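Local coordinates for 6-phospho-beta-d glycosidase (Streptococcus pyogenes, PDB 5FOO), which probably hydrolyses 6-phospho-beta-glucosides, as a family 1 glycoside hydrolase that binds the phosphorylated inhibitor 6-phosphocyclophellitol in its pocket, at residues Ser15-Glu20 with His119-Ile124; Val335-Glu340 with Tyr428-Gly433; Leu30-Tyr35 with Val46-Ala51. The protein carries 1 engineered substitution. One frame throughout, in Å; residues are numbered along the deposited sequence.

Contact 1: Ser15-Glu20 with His119-Ile124; sequences SGPQSE and HFDLPI. With JAZ (6-phosphocyclophellitol), chain G.
Gln18 and His119 meet at one hydroxyl of the bound 6-phosphocyclophellitol, O16. His119 NE2 donates to JAZ O16 at 3.0 Å, with an N-H...O angle of 132°, so the bond is bent. JAZ O16 in turn donates to Gln18 OE1 at 2.8 Å. Gln18 NE2 donates to the next hydroxyl, JAZ O15, at 3.0 Å and only weakly to JAZ O16. The amide thus spans two neighbouring hydroxyls of the cyclitol. Its carbonyl oxygen, Gln18 OE1, also accepts from Ser15 OG at 2.8 Å, in the carbonyl plane and on a lone pair. Trp422 O takes a further bond from NE2. These bonds fix which way round the amide sits.

Between the segments the contact is packing. Gln18 OE1 lies over one face of the His119 imidazole, offset toward the rim, and the amide and ring planes are 62° apart. Ser15 OG lies over the same face, also toward the rim, while Ser15 CB comes closest, 3.2 Å from His119 ND1. The imidazole swings anti to its own backbone N (chi1 -164°), which brings NE2 to the ligand. Further along, the Pro17 ring crosses the Asp121 side chain at about a right angle, with Pro17 CG 3.6 Å from Asp121 OD2. The other oxygen of that carboxylate, OD1, accepts from His119 N and ties the loop to itself.

Ser15 is the N-cap of helix 16-19, although its bond to Gln18 N is weak. The contact is buried at the C-terminal end of the beta/alpha barrel. Helix 16-19 follows strand 9-13, and the loop 119-124 follows strand 112-116. Strand 72-76 runs between those two in the sheet, and its Ser76 touches Ser15, Pro17 and His119.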
loop_
_atom_site.group_PDB
_atom_site.type_symbol
_atom_site.label_atom_id
_atom_site.label_comp_id
_atom_site.label_asym_id
_atom_site.label_seq_id
_atom_site.Cartn_x
_atom_site.Cartn_y
_atom_site.Cartn_z
ATOM N N SER A 15 -6.597 5.063 2.183
ATOM C CA SER A 15 -7.189 4.513 0.992
ATOM C C SER A 15 -8.689 4.830 0.979
ATOM O O SER A 15 -9.275 5.160 2.012
ATOM C CB SER A 15 -6.945 3.011 0.958
ATOM O OG SER A 15 -7.708 2.360 1.931
ATOM N N GLY A 16 -9.309 4.788 -0.186
ATOM C CA GLY A 16 -10.769 5.010 -0.319
ATOM C C GLY A 16 -11.577 4.065 0.619
ATOM O O GLY A 16 -12.453 4.513 1.379
ATOM N N PRO A 17 -11.283 2.762 0.570
ATOM C CA PRO A 17 -12.060 1.822 1.373
ATOM C C PRO A 17 -11.913 2.027 2.891
ATOM O O PRO A 17 -12.867 1.803 3.628
ATOM C CB PRO A 17 -11.525 0.455 0.931
ATOM C CG PRO A 17 -10.963 0.678 -0.429
ATOM C CD PRO A 17 -10.385 2.071 -0.368
ATOM N N GLN A 18 -10.751 2.457 3.360
ATOM C CA GLN A 18 -10.499 2.544 4.772
ATOM C C GLN A 18 -10.980 3.868 5.351
ATOM O O GLN A 18 -11.126 3.966 6.560
ATOM C CB GLN A 18 -9.042 2.352 5.047
ATOM C CG GLN A 18 -8.555 0.992 4.608
ATOM C CD GLN A 18 -7.083 0.809 4.815
ATOM O OE1 GLN A 18 -6.275 1.021 3.888
ATOM N NE2 GLN A 18 -6.707 0.345 6.022
ATOM N N SER A 19 -11.238 4.885 4.502
ATOM C CA SER A 19 -11.587 6.178 4.994
ATOM C C SER A 19 -12.998 6.628 4.605
ATOM O O SER A 19 -13.627 7.331 5.379
ATOM C CB SER A 19 -10.537 7.193 4.500
ATOM O OG SER A 19 -10.537 7.257 3.067
ATOM N N GLU A 20 -13.471 6.279 3.404
ATOM C CA GLU A 20 -14.642 6.961 2.826
ATOM C C GLU A 20 -15.963 6.652 3.485
ATOM O O GLU A 20 -16.766 7.557 3.743
ATOM C CB GLU A 20 -14.809 6.616 1.348
ATOM C CG GLU A 20 -13.818 7.290 0.395
ATOM C CD GLU A 20 -13.853 6.737 -1.024
ATOM O OE1 GLU A 20 -14.863 6.029 -1.365
ATOM O OE2 GLU A 20 -12.908 7.050 -1.827
ATOM N N HIS A 119 -6.504 -0.521 -3.875
ATOM C CA HIS A 119 -6.021 -0.851 -2.534
ATOM C C HIS A 119 -6.961 -1.935 -1.954
ATOM O O HIS A 119 -7.911 -1.638 -1.195
ATOM C CB HIS A 119 -5.993 0.447 -1.657
ATOM C CG HIS A 119 -5.175 0.319 -0.427
ATOM N ND1 HIS A 119 -4.337 1.315 0.021
ATOM C CD2 HIS A 119 -5.033 -0.712 0.442
ATOM C CE1 HIS A 119 -3.721 0.918 1.118
ATOM N NE2 HIS A 119 -4.133 -0.311 1.402
ATOM N N PHE A 120 -6.701 -3.175 -2.390
ATOM C CA PHE A 120 -7.391 -4.385 -1.962
ATOM C C PHE A 120 -8.890 -4.350 -2.239
ATOM O O PHE A 120 -9.683 -4.970 -1.481
ATOM C CB PHE A 120 -7.199 -4.605 -0.430
ATOM C CG PHE A 120 -5.775 -4.468 0.082
ATOM C CD1 PHE A 120 -4.651 -4.564 -0.723
ATOM C CD2 PHE A 120 -5.582 -4.274 1.443
ATOM C CE1 PHE A 120 -3.345 -4.441 -0.184
ATOM C CE2 PHE A 120 -4.309 -4.157 1.997
ATOM C CZ PHE A 120 -3.182 -4.256 1.180
ATOM N N ASP A 121 -9.304 -3.627 -3.293
ATOM C CA ASP A 121 -10.703 -3.347 -3.500
ATOM C C ASP A 121 -11.264 -3.649 -4.859
ATOM O O ASP A 121 -12.092 -2.897 -5.365
ATOM C CB ASP A 121 -11.043 -1.901 -3.068
ATOM C CG ASP A 121 -10.366 -0.833 -3.956
ATOM O OD1 ASP A 121 -9.302 -1.135 -4.556
ATOM O OD2 ASP A 121 -10.920 0.293 -4.055
ATOM N N LEU A 122 -10.903 -4.794 -5.400
ATOM C CA LEU A 122 -11.587 -5.355 -6.550
ATOM C C LEU A 122 -13.106 -5.368 -6.321
ATOM O O LEU A 122 -13.590 -5.767 -5.244
ATOM C CB LEU A 122 -11.049 -6.770 -6.824
ATOM C CG LEU A 122 -11.653 -7.464 -8.025
ATOM C CD1 LEU A 122 -10.922 -7.079 -9.301
ATOM C CD2 LEU A 122 -11.656 -8.975 -7.844
ATOM N N PRO A 123 -13.896 -4.984 -7.320
ATOM C CA PRO A 123 -15.360 -5.238 -7.241
ATOM C C PRO A 123 -15.729 -6.728 -7.111
ATOM O O PRO A 123 -15.300 -7.583 -7.932
ATOM C CB PRO A 123 -15.891 -4.737 -8.574
ATOM C CG PRO A 123 -14.862 -3.846 -9.124
ATOM C CD PRO A 123 -13.523 -4.402 -8.617
ATOM N N ILE A 124 -16.518 -7.048 -6.097
ATOM C CA ILE A 124 -17.067 -8.427 -5.973
ATOM C C ILE A 124 -17.718 -8.911 -7.269
ATOM O O ILE A 124 -17.558 -10.066 -7.626
ATOM C CB ILE A 124 -17.998 -8.578 -4.746
ATOM C CG1 ILE A 124 -18.242 -10.073 -4.385
ATOM C CG2 ILE A 124 -19.299 -7.856 -4.994
ATOM C CD1 ILE A 124 -16.981 -10.855 -4.017
HETATM C C2 JAZ G . -3.042 -0.988 6.502
HETATM C C3 JAZ G . -2.814 -0.354 5.113
HETATM C C4 JAZ G . -1.670 -1.051 4.385
HETATM C C5 JAZ G . -0.365 -1.003 5.167
HETATM C C6 JAZ G . -0.572 -1.507 6.578
HETATM C C7 JAZ G . -1.743 -0.820 7.282
HETATM C C8 JAZ G . -1.855 -1.221 8.750
HETATM O O9 JAZ G . -2.124 -2.620 8.787
HETATM P P10 JAZ G . -2.989 -3.207 9.983
HETATM O O11 JAZ G . -3.102 -4.654 9.658
HETATM O O12 JAZ G . -4.206 -2.411 10.210
HETATM O O13 JAZ G . -2.192 -2.986 11.193
HETATM O O14 JAZ G . -0.721 -2.933 6.564
HETATM O O15 JAZ G . -4.068 -0.293 7.217
HETATM O O16 JAZ G . -4.001 -0.538 4.383
HETATM O O17 JAZ G . -1.494 -0.480 3.100
#

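Contact 2: Val335-Glu340 with Tyr428-Gly433; sequences VDKGWE and YKNRYG. With JAZ (6-phosphocyclophellitol), chain G.
Lys337 and Tyr432 reach the same phosphate oxygen of 6-phosphocyclophellitol, O13. Lys337 NZ donates to JAZ O13 at 2.8 Å and more weakly to JAZ O11. Tyr432 OH also donates to JAZ O13, but the modelled 2.4 Å is implausibly short, so the exact length is doubtful. O13 lies at the edge of the Tyr432 ring, near its plane. The lysine would balance part of the phosphate charge, consistent with a pocket made for a 6-phosphorylated sugar.

A water extends the polar network. The water oxygen lies 2.8 Å from Asn430 OD1. It is 3.2 Å from JAZ O12, another phosphate oxygen. Lys337 NZ donates weakly to the same water. Asn430 ND2 is buried here with no polar partner in the model.

The remaining contacts are van der Waals. The Lys337 chain bends at chi2 (67°), which turns its end toward the phosphate. Its CD passes 3.8 Å from Asn430 OD1, and its CE lies over one face of the Trp339 indole, offset toward the rim. The Tyr432 and Trp339 side chains cross at about a right angle, with Tyr432 OH 3.4 Å from Trp339 CZ3. Asp336 CB packs loosely near Asn430 ND2, while its carboxylate bonds to Ser372 N.

Gly338 and Trp339 form a G1 beta bulge opposite Asn334. The bulge lies at the turn of the small antiparallel pair 332-334 and 339-341. The partner loop 428-433 runs between barrel strand 410-416 and strand 435-437. Trp416, on that barrel strand, meets the Tyr432 ring edge-to-face.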
loop_
_atom_site.group_PDB
_atom_site.type_symbol
_atom_site.label_atom_id
_atom_site.label_comp_id
_atom_site.label_asym_id
_atom_site.label_seq_id
_atom_site.Cartn_x
_atom_site.Cartn_y
_atom_site.Cartn_z
ATOM N N VAL A 335 3.892 -4.747 21.544
ATOM C CA VAL A 335 3.095 -5.866 22.171
ATOM C C VAL A 335 1.675 -5.974 21.651
ATOM O O VAL A 335 1.266 -7.075 21.319
ATOM C CB VAL A 335 3.124 -5.779 23.718
ATOM C CG1 VAL A 335 2.148 -6.763 24.399
ATOM C CG2 VAL A 335 4.553 -6.013 24.223
ATOM N N ASP A 336 0.936 -4.854 21.498
ATOM C CA ASP A 336 -0.484 -4.870 20.944
ATOM C C ASP A 336 -0.593 -5.554 19.598
ATOM O O ASP A 336 -1.581 -6.163 19.277
ATOM C CB ASP A 336 -1.099 -3.463 20.751
ATOM C CG ASP A 336 -1.591 -2.837 22.034
ATOM O OD1 ASP A 336 -1.651 -3.497 23.116
ATOM O OD2 ASP A 336 -1.889 -1.629 21.949
ATOM N N LYS A 337 0.431 -5.418 18.793
ATOM C CA LYS A 337 0.370 -5.872 17.446
ATOM C C LYS A 337 1.108 -7.206 17.192
ATOM O O LYS A 337 0.899 -7.841 16.161
ATOM C CB LYS A 337 0.967 -4.694 16.631
ATOM C CG LYS A 337 0.677 -4.688 15.167
ATOM C CD LYS A 337 -0.774 -4.466 14.754
ATOM C CE LYS A 337 -0.794 -5.002 13.340
ATOM N NZ LYS A 337 -2.108 -5.358 12.767
ATOM N N GLY A 338 2.014 -7.603 18.101
ATOM C CA GLY A 338 2.908 -8.734 17.875
ATOM C C GLY A 338 3.928 -8.489 16.769
ATOM O O GLY A 338 4.389 -9.438 16.144
ATOM N N TRP A 339 4.316 -7.229 16.528
ATOM C CA TRP A 339 5.286 -6.922 15.492
ATOM C C TRP A 339 6.601 -6.429 16.041
ATOM O O TRP A 339 6.644 -5.544 16.915
ATOM C CB TRP A 339 4.736 -5.846 14.553
ATOM C CG TRP A 339 3.702 -6.340 13.577
ATOM C CD1 TRP A 339 3.271 -7.613 13.425
ATOM C CD2 TRP A 339 2.960 -5.554 12.625
ATOM N NE1 TRP A 339 2.324 -7.673 12.440
ATOM C CE2 TRP A 339 2.130 -6.428 11.920
ATOM C CE3 TRP A 339 2.928 -4.192 12.299
ATOM C CZ2 TRP A 339 1.247 -5.988 10.914
ATOM C CZ3 TRP A 339 2.092 -3.772 11.328
ATOM C CH2 TRP A 339 1.256 -4.669 10.629
ATOM N N GLU A 340 7.670 -6.949 15.465
ATOM C CA GLU A 340 9.027 -6.424 15.724
ATOM C C GLU A 340 9.112 -4.938 15.231
ATOM O O GLU A 340 8.532 -4.560 14.202
ATOM C CB GLU A 340 10.050 -7.263 14.977
ATOM C CG GLU A 340 11.476 -6.841 15.290
ATOM C CD GLU A 340 12.538 -7.702 14.690
ATOM O OE1 GLU A 340 12.243 -8.718 13.992
ATOM O OE2 GLU A 340 13.705 -7.344 14.917
ATOM N N TYR A 428 -10.993 -0.994 13.833
ATOM C CA TYR A 428 -10.397 0.067 14.638
ATOM C C TYR A 428 -9.764 -0.462 15.904
ATOM O O TYR A 428 -9.569 0.273 16.850
ATOM C CB TYR A 428 -11.503 1.125 14.986
ATOM C CG TYR A 428 -11.892 1.990 13.781
ATOM C CD1 TYR A 428 -11.187 3.155 13.456
ATOM C CD2 TYR A 428 -12.962 1.628 12.968
ATOM C CE1 TYR A 428 -11.526 3.918 12.324
ATOM C CE2 TYR A 428 -13.330 2.373 11.847
ATOM C CZ TYR A 428 -12.615 3.502 11.517
ATOM O OH TYR A 428 -13.035 4.188 10.400
ATOM N N LYS A 429 -9.502 -1.766 15.973
ATOM C CA LYS A 429 -8.750 -2.294 17.106
ATOM C C LYS A 429 -7.459 -1.500 17.382
ATOM O O LYS A 429 -7.207 -1.068 18.502
ATOM C CB LYS A 429 -8.374 -3.738 16.813
ATOM C CG LYS A 429 -7.698 -4.432 17.971
ATOM C CD LYS A 429 -7.311 -5.844 17.545
ATOM C CE LYS A 429 -6.638 -6.490 18.763
ATOM N NZ LYS A 429 -6.321 -7.878 18.458
ATOM N N ASN A 430 -6.640 -1.345 16.358
ATOM C CA ASN A 430 -5.392 -0.633 16.506
ATOM C C ASN A 430 -5.447 0.674 15.699
ATOM O O ASN A 430 -5.833 0.653 14.537
ATOM C CB ASN A 430 -4.227 -1.467 16.014
ATOM C CG ASN A 430 -4.182 -2.858 16.637
ATOM O OD1 ASN A 430 -4.370 -3.880 15.940
ATOM N ND2 ASN A 430 -3.895 -2.910 17.900
ATOM N N ARG A 431 -5.110 1.776 16.382
ATOM C CA ARG A 431 -5.173 3.151 15.856
ATOM C C ARG A 431 -3.782 3.532 15.410
ATOM O O ARG A 431 -2.843 3.294 16.136
ATOM C CB ARG A 431 -5.694 4.105 16.929
ATOM C CG ARG A 431 -7.006 3.674 17.631
ATOM C CD ARG A 431 -8.094 3.541 16.597
ATOM N NE ARG A 431 -9.431 3.299 17.133
ATOM C CZ ARG A 431 -10.355 4.217 17.319
ATOM N NH1 ARG A 431 -10.137 5.516 17.062
ATOM N NH2 ARG A 431 -11.522 3.836 17.794
ATOM N N TYR A 432 -3.682 4.004 14.173
ATOM C CA TYR A 432 -2.439 4.511 13.556
ATOM C C TYR A 432 -2.378 6.057 13.356
ATOM O O TYR A 432 -1.383 6.572 12.929
ATOM C CB TYR A 432 -2.263 3.871 12.159
ATOM C CG TYR A 432 -1.793 2.422 12.129
ATOM C CD1 TYR A 432 -2.682 1.351 12.258
ATOM C CD2 TYR A 432 -0.451 2.122 11.932
ATOM C CE1 TYR A 432 -2.243 0.020 12.206
ATOM C CE2 TYR A 432 0.000 0.802 11.869
ATOM C CZ TYR A 432 -0.897 -0.259 12.015
ATOM O OH TYR A 432 -0.387 -1.556 11.960
ATOM N N GLY A 433 -3.438 6.790 13.667
ATOM C CA GLY A 433 -3.548 8.172 13.264
ATOM C C GLY A 433 -2.599 9.085 13.987
ATOM O O GLY A 433 -2.247 8.868 15.189
HETATM C C2 JAZ G . -3.042 -0.988 6.502
HETATM C C3 JAZ G . -2.814 -0.354 5.113
HETATM C C4 JAZ G . -1.670 -1.051 4.385
HETATM C C5 JAZ G . -0.365 -1.003 5.167
HETATM C C6 JAZ G . -0.572 -1.507 6.578
HETATM C C7 JAZ G . -1.743 -0.820 7.282
HETATM C C8 JAZ G . -1.855 -1.221 8.750
HETATM O O9 JAZ G . -2.124 -2.620 8.787
HETATM P P10 JAZ G . -2.989 -3.207 9.983
HETATM O O11 JAZ G . -3.102 -4.654 9.658
HETATM O O12 JAZ G . -4.206 -2.411 10.210
HETATM O O13 JAZ G . -2.192 -2.986 11.193
HETATM O O14 JAZ G . -0.721 -2.933 6.564
HETATM O O15 JAZ G . -4.068 -0.293 7.217
HETATM O O16 JAZ G . -4.001 -0.538 4.383
HETATM O O17 JAZ G . -1.494 -0.480 3.100
HETATM O O HOH W 1 -4.762 -3.309 13.206
#

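Contact 3: Leu30-Tyr35 with Val46-Ala51; sequences LFDYWY and VGPDTA
Tyr35 lays its ring flat against the backbone of Gly47. Gly47 CA stands over the ring centre, 3.3 Å from the centroid and 13° off the ring normal, a CH-pi contact. Gly47 N lies over the same face, 3.2 Å from Tyr35 CE1. The alpha carbon can come this close because it bears no side chain. The ring leaves the helix anti to the backbone N (chi1 180°), which carries it out to the loop.

Pro48 packs against the stem of Tyr35 and against Asp32. Its CD rests 3.7 Å from Tyr35 CB, and its CG is 3.4 Å from Asp32 OD1. The proline ring therefore sits against both side chains, one helical turn apart. Asp49 approaches Tyr35 at about a right angle, with Asp49 OD2 4.0 Å from Tyr35 CE2 and the carboxylate steeply inclined to the ring.

The polar ends look to other partners. Tyr35 OH bonds to Tyr45 O, and Asp32 OD2 pairs with Lys25 NZ and accepts from Asn29 N. Phe42 meets the Tyr35 ring edge-to-face.

This is a helix-to-loop packing within the first long beta-to-alpha connection of the barrel. It folds the segment before helix 54-67 back against helix 30-37.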
loop_
_atom_site.group_PDB
_atom_site.type_symbol
_atom_site.label_atom_id
_atom_site.label_comp_id
_atom_site.label_asym_id
_atom_site.label_seq_id
_atom_site.Cartn_x
_atom_site.Cartn_y
_atom_site.Cartn_z
ATOM N N LEU A 30 -14.460 -6.233 -2.513
ATOM C CA LEU A 30 -14.331 -7.528 -1.836
ATOM C C LEU A 30 -14.566 -7.388 -0.374
ATOM O O LEU A 30 -15.310 -8.206 0.192
ATOM C CB LEU A 30 -12.994 -8.186 -2.051
ATOM C CG LEU A 30 -12.640 -8.456 -3.494
ATOM C CD1 LEU A 30 -11.347 -9.227 -3.614
ATOM C CD2 LEU A 30 -13.760 -9.176 -4.239
ATOM N N PHE A 31 -13.967 -6.380 0.265
ATOM C CA PHE A 31 -14.161 -6.237 1.732
ATOM C C PHE A 31 -15.597 -5.838 2.185
ATOM O O PHE A 31 -16.073 -6.328 3.205
ATOM C CB PHE A 31 -13.138 -5.299 2.349
ATOM C CG PHE A 31 -11.903 -6.000 2.845
ATOM C CD1 PHE A 31 -11.910 -6.659 4.070
ATOM C CD2 PHE A 31 -10.713 -5.968 2.099
ATOM C CE1 PHE A 31 -10.760 -7.293 4.528
ATOM C CE2 PHE A 31 -9.566 -6.599 2.538
ATOM C CZ PHE A 31 -9.576 -7.279 3.757
ATOM N N ASP A 32 -16.277 -4.991 1.406
ATOM C CA ASP A 32 -17.636 -4.640 1.672
ATOM C C ASP A 32 -18.473 -5.925 1.670
ATOM O O ASP A 32 -19.347 -6.094 2.537
ATOM C CB ASP A 32 -18.249 -3.727 0.609
ATOM C CG ASP A 32 -17.462 -2.452 0.362
ATOM O OD1 ASP A 32 -16.970 -1.851 1.335
ATOM O OD2 ASP A 32 -17.388 -2.035 -0.825
ATOM N N TYR A 33 -18.238 -6.780 0.674
ATOM C CA TYR A 33 -18.978 -8.026 0.532
ATOM C C TYR A 33 -18.756 -8.989 1.696
ATOM O O TYR A 33 -19.729 -9.575 2.278
ATOM C CB TYR A 33 -18.602 -8.754 -0.750
ATOM C CG TYR A 33 -19.320 -10.070 -0.884
ATOM C CD1 TYR A 33 -20.680 -10.093 -1.200
ATOM C CD2 TYR A 33 -18.634 -11.290 -0.757
ATOM C CE1 TYR A 33 -21.353 -11.298 -1.350
ATOM C CE2 TYR A 33 -19.288 -12.505 -0.917
ATOM C CZ TYR A 33 -20.656 -12.489 -1.194
ATOM O OH TYR A 33 -21.323 -13.639 -1.359
ATOM N N TRP A 34 -17.473 -9.147 2.000
ATOM C CA TRP A 34 -17.033 -9.942 3.109
ATOM C C TRP A 34 -17.640 -9.541 4.444
ATOM O O TRP A 34 -18.065 -10.407 5.229
ATOM C CB TRP A 34 -15.500 -9.949 3.222
ATOM C CG TRP A 34 -14.901 -11.252 3.815
ATOM C CD1 TRP A 34 -15.550 -12.430 4.102
ATOM C CD2 TRP A 34 -13.537 -11.460 4.156
ATOM N NE1 TRP A 34 -14.654 -13.345 4.610
ATOM C CE2 TRP A 34 -13.420 -12.765 4.662
ATOM C CE3 TRP A 34 -12.398 -10.637 4.132
ATOM C CZ2 TRP A 34 -12.209 -13.289 5.085
ATOM C CZ3 TRP A 34 -11.177 -11.169 4.541
ATOM C CH2 TRP A 34 -11.092 -12.470 4.998
ATOM N N TYR A 35 -17.647 -8.245 4.740
ATOM C CA TYR A 35 -18.319 -7.775 5.915
ATOM C C TYR A 35 -19.833 -8.072 5.888
ATOM O O TYR A 35 -20.408 -8.396 6.939
ATOM C CB TYR A 35 -18.030 -6.304 6.207
ATOM C CG TYR A 35 -18.751 -5.825 7.437
ATOM C CD1 TYR A 35 -18.220 -6.068 8.699
ATOM C CD2 TYR A 35 -19.993 -5.222 7.337
ATOM C CE1 TYR A 35 -18.895 -5.683 9.854
ATOM C CE2 TYR A 35 -20.709 -4.834 8.466
ATOM C CZ TYR A 35 -20.163 -5.075 9.717
ATOM O OH TYR A 35 -20.826 -4.674 10.828
ATOM N N VAL A 46 -17.253 -3.850 13.446
ATOM C CA VAL A 46 -17.254 -2.596 12.672
ATOM C C VAL A 46 -16.834 -2.945 11.232
ATOM O O VAL A 46 -15.774 -3.518 10.976
ATOM C CB VAL A 46 -16.359 -1.535 13.319
ATOM C CG1 VAL A 46 -16.411 -0.189 12.540
ATOM C CG2 VAL A 46 -16.807 -1.358 14.784
ATOM N N GLY A 47 -17.740 -2.726 10.305
ATOM C CA GLY A 47 -17.441 -2.850 8.911
ATOM C C GLY A 47 -17.126 -1.498 8.319
ATOM O O GLY A 47 -16.866 -0.528 9.040
ATOM N N PRO A 48 -17.154 -1.458 6.987
ATOM C CA PRO A 48 -16.765 -0.285 6.246
ATOM C C PRO A 48 -17.888 0.597 5.788
ATOM O O PRO A 48 -17.653 1.436 4.898
ATOM C CB PRO A 48 -16.079 -0.912 5.015
ATOM C CG PRO A 48 -16.930 -2.136 4.740
ATOM C CD PRO A 48 -17.173 -2.673 6.122
ATOM N N ASP A 49 -19.114 0.398 6.276
ATOM C CA ASP A 49 -20.220 1.235 5.784
ATOM C C ASP A 49 -20.043 2.744 6.033
ATOM O O ASP A 49 -20.507 3.577 5.225
ATOM C CB ASP A 49 -21.575 0.822 6.357
ATOM C CG ASP A 49 -21.973 -0.597 5.964
ATOM O OD1 ASP A 49 -22.047 -0.871 4.750
ATOM O OD2 ASP A 49 -22.179 -1.417 6.866
ATOM N N THR A 50 -19.395 3.072 7.145
ATOM C CA THR A 50 -19.143 4.449 7.454
ATOM C C THR A 50 -17.657 4.748 7.490
ATOM O O THR A 50 -17.288 5.822 7.041
ATOM C CB THR A 50 -19.849 4.832 8.777
ATOM O OG1 THR A 50 -21.251 4.832 8.500
ATOM C CG2 THR A 50 -19.488 6.226 9.261
ATOM N N ALA A 51 -16.842 3.795 7.977
ATOM C CA ALA A 51 -15.430 3.917 8.138
ATOM C C ALA A 51 -15.084 5.247 8.827
ATOM O O ALA A 51 -15.644 5.522 9.882
ATOM C CB ALA A 51 -14.735 3.745 6.778
#

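Overall arrangement
All three contacts lie in one eight-stranded beta/alpha barrel. Contact 3 is nested in the chain between the two segments of contact 1, and contact 2 comes later. The centres of contacts 1 and 3 are about 9 Å apart, while contact 2 lies about 21 Å from contact 1 and 20 Å from contact 3. Contacts 1 and 2 bind the same inhibitor, one at its cyclitol hydroxyls, the other at its phosphate. Contact 3 does not reach it but adjoins contact 1, where Leu30 packs on Leu122 and Ile124, and touches contact 2, where Ala51 O probably bonds to Tyr428 OH. Through contacts 1 and 2, connections after the first, third, sixth and eighth strands meet at the pocket.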